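Long-range contact in cycloalternan-forming enzyme (Listeria monocytogenes serovar 1/2a, PDB 5F7U), which belongs to glycoside hydrolase family 31 and joins a TIM-barrel domain to several beta-rich domains, including a family 6 carbohydrate-binding module: residues A[144-156]-A[161-175]. The protein carries 1 engineered substitution. Residues are numbered along the deposited sequence; the frame is centred on the assembly and turned at random. Where two conformers were deposited one is given.
Sequences DFSPKLYLSFEDL and MELSPTGKETGHAGK
Tyr-150 and Glu-162 form a hydrogen-bonded pair at the heart of an antiparallel beta hairpin, strands 148-153 and 158-164, in the galactose mutarotase-like domain. Tyr-150 N donates to Glu-162 O at 2.7 Å, nearly straight at 174°, and Glu-162 N returns a bond to Tyr-150 O; Lys-148 and Ser-164 repeat the pattern. Lys-148 N and Gly-167 N reach Ser-164 O from opposite faces of its carbonyl plane.

After Ser-164 the chain doubles back over the hairpin, and Tyr-150 ties this return to the strand. With CG anti to its carbonyl carbon (chi1 -63°), its ring runs beneath the returning backbone, and its OH donates to an in-plane lone pair of Glu-169 O at 2.6 Å. Gly-171 lies on the ring, its N 3.2 Å above the plane and its CA making a CH-pi contact over the same face; a side chain here would run into Tyr-150 CB. Beside it the buried carboxylate of Glu-162 takes His-172 N on OE1 and His-172 ND1 on OE2, both on the syn side, which fixes the imidazole's rotation. Ser-152 OG, small and polar, reaches Glu-162 OE1 through one water and Ala-173 O through another. Farther along, Lys-175 N donates to Phe-153 O.

On the sheet's other face, Leu-149 CD1 lies against Met-161 CG and Leu-163 CB, and Leu-151 CD2 against Met-161 CG (3.7 Å); apolar chains suit this face, where Leu-163 packs on Leu-225 of strand 214-229. At the end away from Lys-175, Phe-145, which also meets the Trp-227 ring, receives a CH-pi contact from Thr-166, whose OG1 accepts from Lys-168 N in an ST turn while its methyl CG2 sits 4.0 Å from the Phe-145 ring centroid.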
ATOM      1  N   ASP A 144      24.659  30.461  21.369  1.00 27.38           N
ATOM      2  CA  ASP A 144      25.843  29.990  22.103  1.00 27.85           C
ATOM      3  C   ASP A 144      25.924  28.466  22.294  1.00 25.94           C
ATOM      4  O   ASP A 144      26.634  27.988  23.181  1.00 25.75           O
ATOM      5  CB  ASP A 144      25.966  30.719  23.448  1.00 31.29           C
ATOM      6  CG  ASP A 144      24.736  30.542  24.337  1.00 33.29           C
ATOM      7  OD1 ASP A 144      23.908  29.616  24.100  1.00 33.55           O
ATOM      8  OD2 ASP A 144      24.587  31.361  25.279  1.00 36.31           O
ATOM      9  N   PHE A 145      25.212  27.696  21.467  1.00 23.48           N
ATOM     10  CA  PHE A 145      25.266  26.237  21.592  1.00 22.25           C
ATOM     11  C   PHE A 145      26.561  25.682  21.003  1.00 21.98           C
ATOM     12  O   PHE A 145      27.195  26.343  20.192  1.00 21.95           O
ATOM     13  CB  PHE A 145      24.092  25.572  20.855  1.00 21.13           C
ATOM     14  CG  PHE A 145      22.733  25.793  21.475  1.00 21.30           C
ATOM     15  CD1 PHE A 145      22.569  26.349  22.750  1.00 22.19           C
ATOM     16  CD2 PHE A 145      21.592  25.395  20.774  1.00 20.64           C
ATOM     17  CE1 PHE A 145      21.289  26.535  23.293  1.00 22.66           C
ATOM     18  CE2 PHE A 145      20.321  25.565  21.318  1.00 21.25           C
ATOM     19  CZ  PHE A 145      20.168  26.145  22.571  1.00 21.70           C
ATOM     20  N   SER A 146      26.935  24.469  21.417  0.50 21.50           N
ATOM     21  CA  SER A 146      28.017  23.714  20.781  0.50 21.23           C
ATOM     22  C   SER A 146      27.459  22.431  20.167  0.50 20.20           C
ATOM     23  O   SER A 146      27.570  21.355  20.773  0.50 20.32           O
ATOM     24  CB  SER A 146      29.122  23.392  21.783  0.50 21.90           C
ATOM     25  OG  SER A 146      29.609  24.575  22.381  0.50 22.58           O
ATOM     26  N   PRO A 147      26.844  22.536  18.968  1.00 19.61           N
ATOM     27  CA  PRO A 147      26.180  21.354  18.376  1.00 18.45           C
ATOM     28  C   PRO A 147      27.092  20.178  18.060  1.00 18.19           C
ATOM     29  O   PRO A 147      28.286  20.353  17.793  1.00 18.01           O
ATOM     30  CB  PRO A 147      25.527  21.874  17.101  1.00 18.45           C
ATOM     31  CG  PRO A 147      26.037  23.244  16.880  1.00 19.26           C
ATOM     32  CD  PRO A 147      26.715  23.735  18.109  1.00 19.65           C
ATOM     33  N   LYS A 148      26.508  18.989  18.133  1.00 17.45           N
ATOM     34  CA  LYS A 148      27.193  17.763  17.729  1.00 17.45           C
ATOM     35  C   LYS A 148      26.272  16.992  16.830  1.00 16.44           C
ATOM     36  O   LYS A 148      25.101  16.802  17.168  1.00 16.03           O
ATOM     37  CB  LYS A 148      27.512  16.898  18.943  1.00 18.65           C
ATOM     38  CG  LYS A 148      28.597  17.483  19.843  1.00 20.55           C
ATOM     39  CD  LYS A 148      28.682  16.638  21.101  1.00 22.04           C
ATOM     40  CE  LYS A 148      29.571  17.272  22.164  1.00 24.37           C
ATOM     41  NZ  LYS A 148      30.984  16.860  21.939  1.00 26.01           N
ATOM     42  N   LEU A 149      26.801  16.566  15.681  1.00 15.56           N
ATOM     43  CA  LEU A 149      26.088  15.668  14.781  1.00 14.99           C
ATOM     44  C   LEU A 149      26.749  14.292  14.847  1.00 14.92           C
ATOM     45  O   LEU A 149      27.940  14.166  14.576  1.00 15.22           O
ATOM     46  CB  LEU A 149      26.117  16.189  13.355  1.00 15.04           C
ATOM     47  CG  LEU A 149      25.419  15.312  12.303  1.00 14.96           C
ATOM     48  CD1 LEU A 149      23.919  15.149  12.583  1.00 14.69           C
ATOM     49  CD2 LEU A 149      25.619  15.936  10.930  1.00 15.43           C
ATOM     50  N   TYR A 150      25.955  13.279  15.164  1.00 14.81           N
ATOM     51  CA  TYR A 150      26.461  11.917  15.290  1.00 15.29           C
ATOM     52  C   TYR A 150      26.078  11.094  14.087  1.00 15.13           C
ATOM     53  O   TYR A 150      24.918  11.093  13.683  1.00 14.91           O
ATOM     54  CB  TYR A 150      25.851  11.251  16.512  1.00 15.59           C
ATOM     55  CG  TYR A 150      26.223  11.925  17.783  1.00 16.51           C
ATOM     56  CD1 TYR A 150      27.414  11.604  18.436  1.00 17.29           C
ATOM     57  CD2 TYR A 150      25.372  12.865  18.358  1.00 16.84           C
ATOM     58  CE1 TYR A 150      27.750  12.227  19.629  1.00 18.11           C
ATOM     59  CE2 TYR A 150      25.705  13.490  19.552  1.00 17.86           C
ATOM     60  CZ  TYR A 150      26.891  13.175  20.166  1.00 18.06           C
ATOM     61  OH  TYR A 150      27.214  13.771  21.356  1.00 19.35           O
ATOM     62  N   LEU A 151      27.053  10.363  13.555  1.00 15.00           N
ATOM     63  CA  LEU A 151      26.828   9.480  12.414  1.00 14.79           C
ATOM     64  C   LEU A 151      27.057   8.056  12.875  1.00 14.84           C
ATOM     65  O   LEU A 151      28.041   7.774  13.550  1.00 14.79           O
ATOM     66  CB  LEU A 151      27.799   9.793  11.270  1.00 15.45           C
ATOM     67  CG  LEU A 151      28.011  11.240  10.826  1.00 16.07           C
ATOM     68  CD1 LEU A 151      29.022  11.310   9.693  1.00 16.96           C
ATOM     69  CD2 LEU A 151      26.703  11.879  10.389  1.00 15.69           C
ATOM     70  N   SER A 152      26.142   7.169  12.491  1.00 14.92           N
ATOM     71  CA  SER A 152      26.301   5.750  12.741  1.00 15.12           C
ATOM     72  C   SER A 152      25.692   4.973  11.584  1.00 15.18           C
ATOM     73  O   SER A 152      24.923   5.523  10.783  1.00 15.24           O
ATOM     74  CB  SER A 152      25.658   5.338  14.078  1.00 15.21           C
ATOM     75  OG  SER A 152      24.268   5.641  14.103  1.00 15.36           O
ATOM     76  N   PHE A 153      26.031   3.690  11.509  1.00 15.70           N
ATOM     77  CA  PHE A 153      25.516   2.833  10.448  1.00 15.68           C
ATOM     78  C   PHE A 153      24.563   1.804  11.002  1.00 16.00           C
ATOM     79  O   PHE A 153      24.969   0.887  11.684  1.00 16.47           O
ATOM     80  CB  PHE A 153      26.689   2.190   9.684  1.00 16.11           C
ATOM     81  CG  PHE A 153      27.467   3.180   8.868  1.00 16.13           C
ATOM     82  CD1 PHE A 153      26.994   3.597   7.619  1.00 16.20           C
ATOM     83  CD2 PHE A 153      28.640   3.765   9.377  1.00 16.37           C
ATOM     84  CE1 PHE A 153      27.695   4.549   6.868  1.00 16.32           C
ATOM     85  CE2 PHE A 153      29.338   4.715   8.631  1.00 16.71           C
ATOM     86  CZ  PHE A 153      28.865   5.108   7.376  1.00 16.65           C
ATOM     87  N   GLU A 154      23.278   1.970  10.712  1.00 15.53           N
ATOM     88  CA  GLU A 154      22.294   0.933  11.031  1.00 16.41           C
ATOM     89  C   GLU A 154      22.654  -0.360  10.279  1.00 16.65           C
ATOM     90  O   GLU A 154      22.509  -1.457  10.806  1.00 16.95           O
ATOM     91  CB  GLU A 154      20.878   1.437  10.702  1.00 16.36           C
ATOM     92  CG  GLU A 154      19.740   0.514  11.140  1.00 17.90           C
ATOM     93  CD  GLU A 154      19.467  -0.627  10.176  1.00 18.84           C
ATOM     94  OE1 GLU A 154      19.803  -0.506   8.978  1.00 19.21           O
ATOM     95  OE2 GLU A 154      18.928  -1.667  10.602  1.00 19.73           O
ATOM     96  N   ASP A 155      23.142  -0.200   9.051  1.00 16.57           N
ATOM     97  CA  ASP A 155      23.852  -1.254   8.333  1.00 16.89           C
ATOM     98  C   ASP A 155      24.844  -0.568   7.410  1.00 16.65           C
ATOM     99  O   ASP A 155      24.871   0.660   7.329  1.00 16.48           O
ATOM    100  CB  ASP A 155      22.869  -2.181   7.563  1.00 17.82           C
ATOM    101  CG  ASP A 155      23.463  -3.561   7.225  1.00 18.98           C
ATOM    102  OD1 ASP A 155      24.681  -3.840   7.454  1.00 19.43           O
ATOM    103  OD2 ASP A 155      22.699  -4.412   6.701  1.00 20.07           O
ATOM    104  N   LEU A 156      25.678  -1.340   6.721  1.00 17.18           N
ATOM    105  CA  LEU A 156      26.708  -0.728   5.884  1.00 17.35           C
ATOM    106  C   LEU A 156      26.119   0.123   4.746  1.00 16.88           C
ATOM    107  O   LEU A 156      26.802   0.971   4.184  1.00 16.68           O
ATOM    108  CB  LEU A 156      27.691  -1.783   5.379  1.00 18.42           C
ATOM    109  CG  LEU A 156      28.409  -2.567   6.498  1.00 19.27           C
ATOM    110  CD1 LEU A 156      29.411  -3.519   5.875  1.00 20.65           C
ATOM    111  CD2 LEU A 156      29.089  -1.623   7.492  1.00 19.17           C
ATOM    112  N   MET A 161      21.717   9.749  11.115  1.00 15.03           N
ATOM    113  CA  MET A 161      22.190  11.043  11.615  1.00 16.08           C
ATOM    114  C   MET A 161      21.436  11.445  12.860  1.00 15.06           C
ATOM    115  O   MET A 161      20.219  11.416  12.855  1.00 14.28           O
ATOM    116  CB  MET A 161      21.907  12.127  10.577  1.00 18.10           C
ATOM    117  CG  MET A 161      23.098  12.516   9.761  1.00 21.90           C
ATOM    118  SD  MET A 161      23.485  11.207   8.621  1.00 25.83           S
ATOM    119  CE  MET A 161      22.169  11.520   7.424  1.00 25.61           C
ATOM    120  N   GLU A 162      22.167  11.858  13.901  1.00 14.13           N
ATOM    121  CA  GLU A 162      21.527  12.278  15.138  1.00 14.46           C
ATOM    122  C   GLU A 162      22.141  13.602  15.537  1.00 14.15           C
ATOM    123  O   GLU A 162      23.363  13.699  15.763  1.00 13.94           O
ATOM    124  CB  GLU A 162      21.691  11.232  16.239  1.00 14.96           C
ATOM    125  CG  GLU A 162      20.893   9.956  15.984  1.00 16.02           C
ATOM    126  CD  GLU A 162      21.246   8.877  16.983  1.00 17.21           C
ATOM    127  OE1 GLU A 162      22.277   8.185  16.808  1.00 17.20           O
ATOM    128  OE2 GLU A 162      20.496   8.754  17.959  1.00 18.40           O
ATOM    129  N   LEU A 163      21.309  14.641  15.549  1.00 13.77           N
ATOM    130  CA  LEU A 163      21.814  15.986  15.844  1.00 13.81           C
ATOM    131  C   LEU A 163      21.377  16.389  17.248  1.00 14.17           C
ATOM    132  O   LEU A 163      20.174  16.345  17.565  1.00 14.17           O
ATOM    133  CB  LEU A 163      21.280  16.993  14.815  1.00 13.67           C
ATOM    134  CG  LEU A 163      21.635  18.458  15.122  1.00 14.27           C
ATOM    135  CD1 LEU A 163      23.118  18.763  14.838  1.00 14.30           C
ATOM    136  CD2 LEU A 163      20.702  19.375  14.336  1.00 14.05           C
ATOM    137  N   SER A 164      22.359  16.799  18.057  1.00 14.20           N
ATOM    138  CA  SER A 164      22.142  17.404  19.380  1.00 15.03           C
ATOM    139  C   SER A 164      22.565  18.882  19.299  1.00 15.21           C
ATOM    140  O   SER A 164      23.768  19.173  19.365  1.00 15.67           O
ATOM    141  CB  SER A 164      23.028  16.679  20.424  1.00 15.28           C
ATOM    142  OG  SER A 164      22.910  17.273  21.714  1.00 16.16           O
ATOM    143  N   PRO A 165      21.599  19.816  19.163  1.00 15.28           N
ATOM    144  CA  PRO A 165      21.956  21.248  19.075  1.00 15.81           C
ATOM    145  C   PRO A 165      22.825  21.752  20.235  1.00 16.80           C
ATOM    146  O   PRO A 165      23.754  22.517  19.998  1.00 17.14           O
ATOM    147  CB  PRO A 165      20.593  21.930  19.086  1.00 15.88           C
ATOM    148  CG  PRO A 165      19.754  20.964  18.281  1.00 15.18           C
ATOM    149  CD  PRO A 165      20.163  19.616  18.861  1.00 15.08           C
ATOM    150  N   THR A 166      22.528  21.318  21.460  1.00 17.47           N
ATOM    151  CA  THR A 166      23.323  21.725  22.640  1.00 18.34           C
ATOM    152  C   THR A 166      24.609  20.917  22.826  1.00 18.81           C
ATOM    153  O   THR A 166      25.493  21.332  23.590  1.00 19.19           O
ATOM    154  CB  THR A 166      22.522  21.628  23.951  1.00 19.01           C
ATOM    155  OG1 THR A 166      22.246  20.246  24.246  1.00 19.01           O
ATOM    156  CG2 THR A 166      21.209  22.429  23.856  1.00 19.02           C
ATOM    157  N   GLY A 167      24.689  19.763  22.171  1.00 18.28           N
ATOM    158  CA  GLY A 167      25.800  18.827  22.335  1.00 19.20           C
ATOM    159  C   GLY A 167      25.747  18.012  23.620  1.00 20.17           C
ATOM    160  O   GLY A 167      26.677  17.253  23.907  1.00 20.96           O
ATOM    161  N   LYS A 168      24.660  18.136  24.383  1.00 20.58           N
ATOM    162  CA  LYS A 168      24.505  17.425  25.660  1.00 21.65           C
ATOM    163  C   LYS A 168      24.002  15.988  25.530  1.00 21.55           C
ATOM    164  O   LYS A 168      24.076  15.210  26.493  1.00 22.33           O
ATOM    165  CB  LYS A 168      23.611  18.220  26.618  1.00 22.60           C
ATOM    166  CG  LYS A 168      24.170  19.590  26.966  1.00 24.17           C
ATOM    167  CD  LYS A 168      23.272  20.323  27.955  1.00 25.63           C
ATOM    168  CE  LYS A 168      23.803  21.719  28.244  1.00 27.44           C
ATOM    169  NZ  LYS A 168      23.009  22.385  29.316  1.00 29.57           N
ATOM    170  N   GLU A 169      23.485  15.637  24.356  1.00 20.34           N
ATOM    171  CA  GLU A 169      23.041  14.269  24.094  1.00 20.07           C
ATOM    172  C   GLU A 169      24.072  13.543  23.261  1.00 19.66           C
ATOM    173  O   GLU A 169      24.930  14.173  22.633  1.00 19.01           O
ATOM    174  CB  GLU A 169      21.680  14.257  23.385  1.00 19.86           C
ATOM    175  CG  GLU A 169      20.548  14.826  24.226  1.00 21.11           C
ATOM    176  CD  GLU A 169      20.578  16.348  24.271  1.00 21.85           C
ATOM    177  OE1 GLU A 169      20.829  16.984  23.220  1.00 22.08           O
ATOM    178  OE2 GLU A 169      20.375  16.904  25.360  1.00 22.32           O
ATOM    179  N   THR A 170      23.992  12.216  23.278  1.00 19.82           N
ATOM    180  CA  THR A 170      24.940  11.376  22.559  1.00 19.53           C
ATOM    181  C   THR A 170      24.189  10.432  21.628  1.00 18.77           C
ATOM    182  O   THR A 170      23.203   9.820  22.025  1.00 18.48           O
ATOM    183  CB  THR A 170      25.800  10.594  23.565  1.00 20.95           C
ATOM    184  OG1 THR A 170      26.436  11.535  24.440  1.00 21.58           O
ATOM    185  CG2 THR A 170      26.876   9.750  22.861  1.00 21.34           C
ATOM    186  N   GLY A 171      24.684  10.293  20.402  1.00 17.97           N
ATOM    187  CA  GLY A 171      24.107   9.355  19.434  1.00 17.43           C
ATOM    188  C   GLY A 171      24.266   7.874  19.788  1.00 17.66           C
ATOM    189  O   GLY A 171      25.024   7.505  20.693  1.00 18.29           O
ATOM    190  N   HIS A 172      23.557   7.029  19.051  1.00 17.48           N
ATOM    191  CA  HIS A 172      23.561   5.572  19.273  1.00 18.25           C
ATOM    192  C   HIS A 172      24.669   4.844  18.519  1.00 17.76           C
ATOM    193  O   HIS A 172      25.187   5.344  17.517  1.00 16.75           O
ATOM    194  CB  HIS A 172      22.208   4.995  18.863  1.00 19.13           C
ATOM    195  CG  HIS A 172      21.083   5.447  19.740  1.00 20.39           C
ATOM    196  ND1 HIS A 172      20.372   6.601  19.503  1.00 20.61           N
ATOM    197  CD2 HIS A 172      20.575   4.920  20.881  1.00 22.20           C
ATOM    198  CE1 HIS A 172      19.458   6.759  20.444  1.00 21.76           C
ATOM    199  NE2 HIS A 172      19.559   5.751  21.294  1.00 22.62           N
ATOM    200  N   ALA A 173      25.023   3.656  19.021  1.00 17.91           N
ATOM    201  CA  ALA A 173      25.969   2.753  18.339  1.00 18.20           C
ATOM    202  C   ALA A 173      25.448   2.254  16.997  1.00 17.54           C
ATOM    203  O   ALA A 173      24.254   2.066  16.819  1.00 17.55           O
ATOM    204  CB  ALA A 173      26.294   1.557  19.243  1.00 18.87           C
ATOM    205  N   GLY A 174      26.356   2.046  16.051  1.00 17.35           N
ATOM    206  CA  GLY A 174      26.032   1.342  14.806  1.00 17.30           C
ATOM    207  C   GLY A 174      27.172   0.389  14.466  1.00 17.97           C
ATOM    208  O   GLY A 174      28.019   0.106  15.313  1.00 18.59           O
ATOM    209  N   LYS A 175      27.197  -0.083  13.224  1.00 18.13           N
ATOM    210  CA  LYS A 175      28.238  -0.998  12.727  1.00 19.08           C
ATOM    211  C   LYS A 175      29.618  -0.357  12.753  1.00 18.83           C
ATOM    212  O   LYS A 175      29.740   0.864  12.606  1.00 18.23           O
ATOM    213  CB  LYS A 175      27.963  -1.390  11.270  1.00 19.98           C
ATOM    214  CG  LYS A 175      26.595  -1.972  10.999  1.00 21.16           C
ATOM    215  CD  LYS A 175      26.493  -3.397  11.440  1.00 22.96           C
ATOM    216  CE  LYS A 175      25.208  -3.991  10.903  1.00 24.29           C
ATOM    217  NZ  LYS A 175      25.048  -5.365  11.399  1.00 27.05           N
TER
HETATM  218  O   HOH W   1      25.555  23.968  24.103  1.00 24.52           O
HETATM  219  O   HOH W   2      23.971   8.239  14.720  1.00 14.73           O
HETATM  220  O   HOH W   3      22.659   3.821  15.303  1.00 17.54           O
HETATM  221  O   HOH W   4      28.278   3.109  13.204  1.00 13.76           O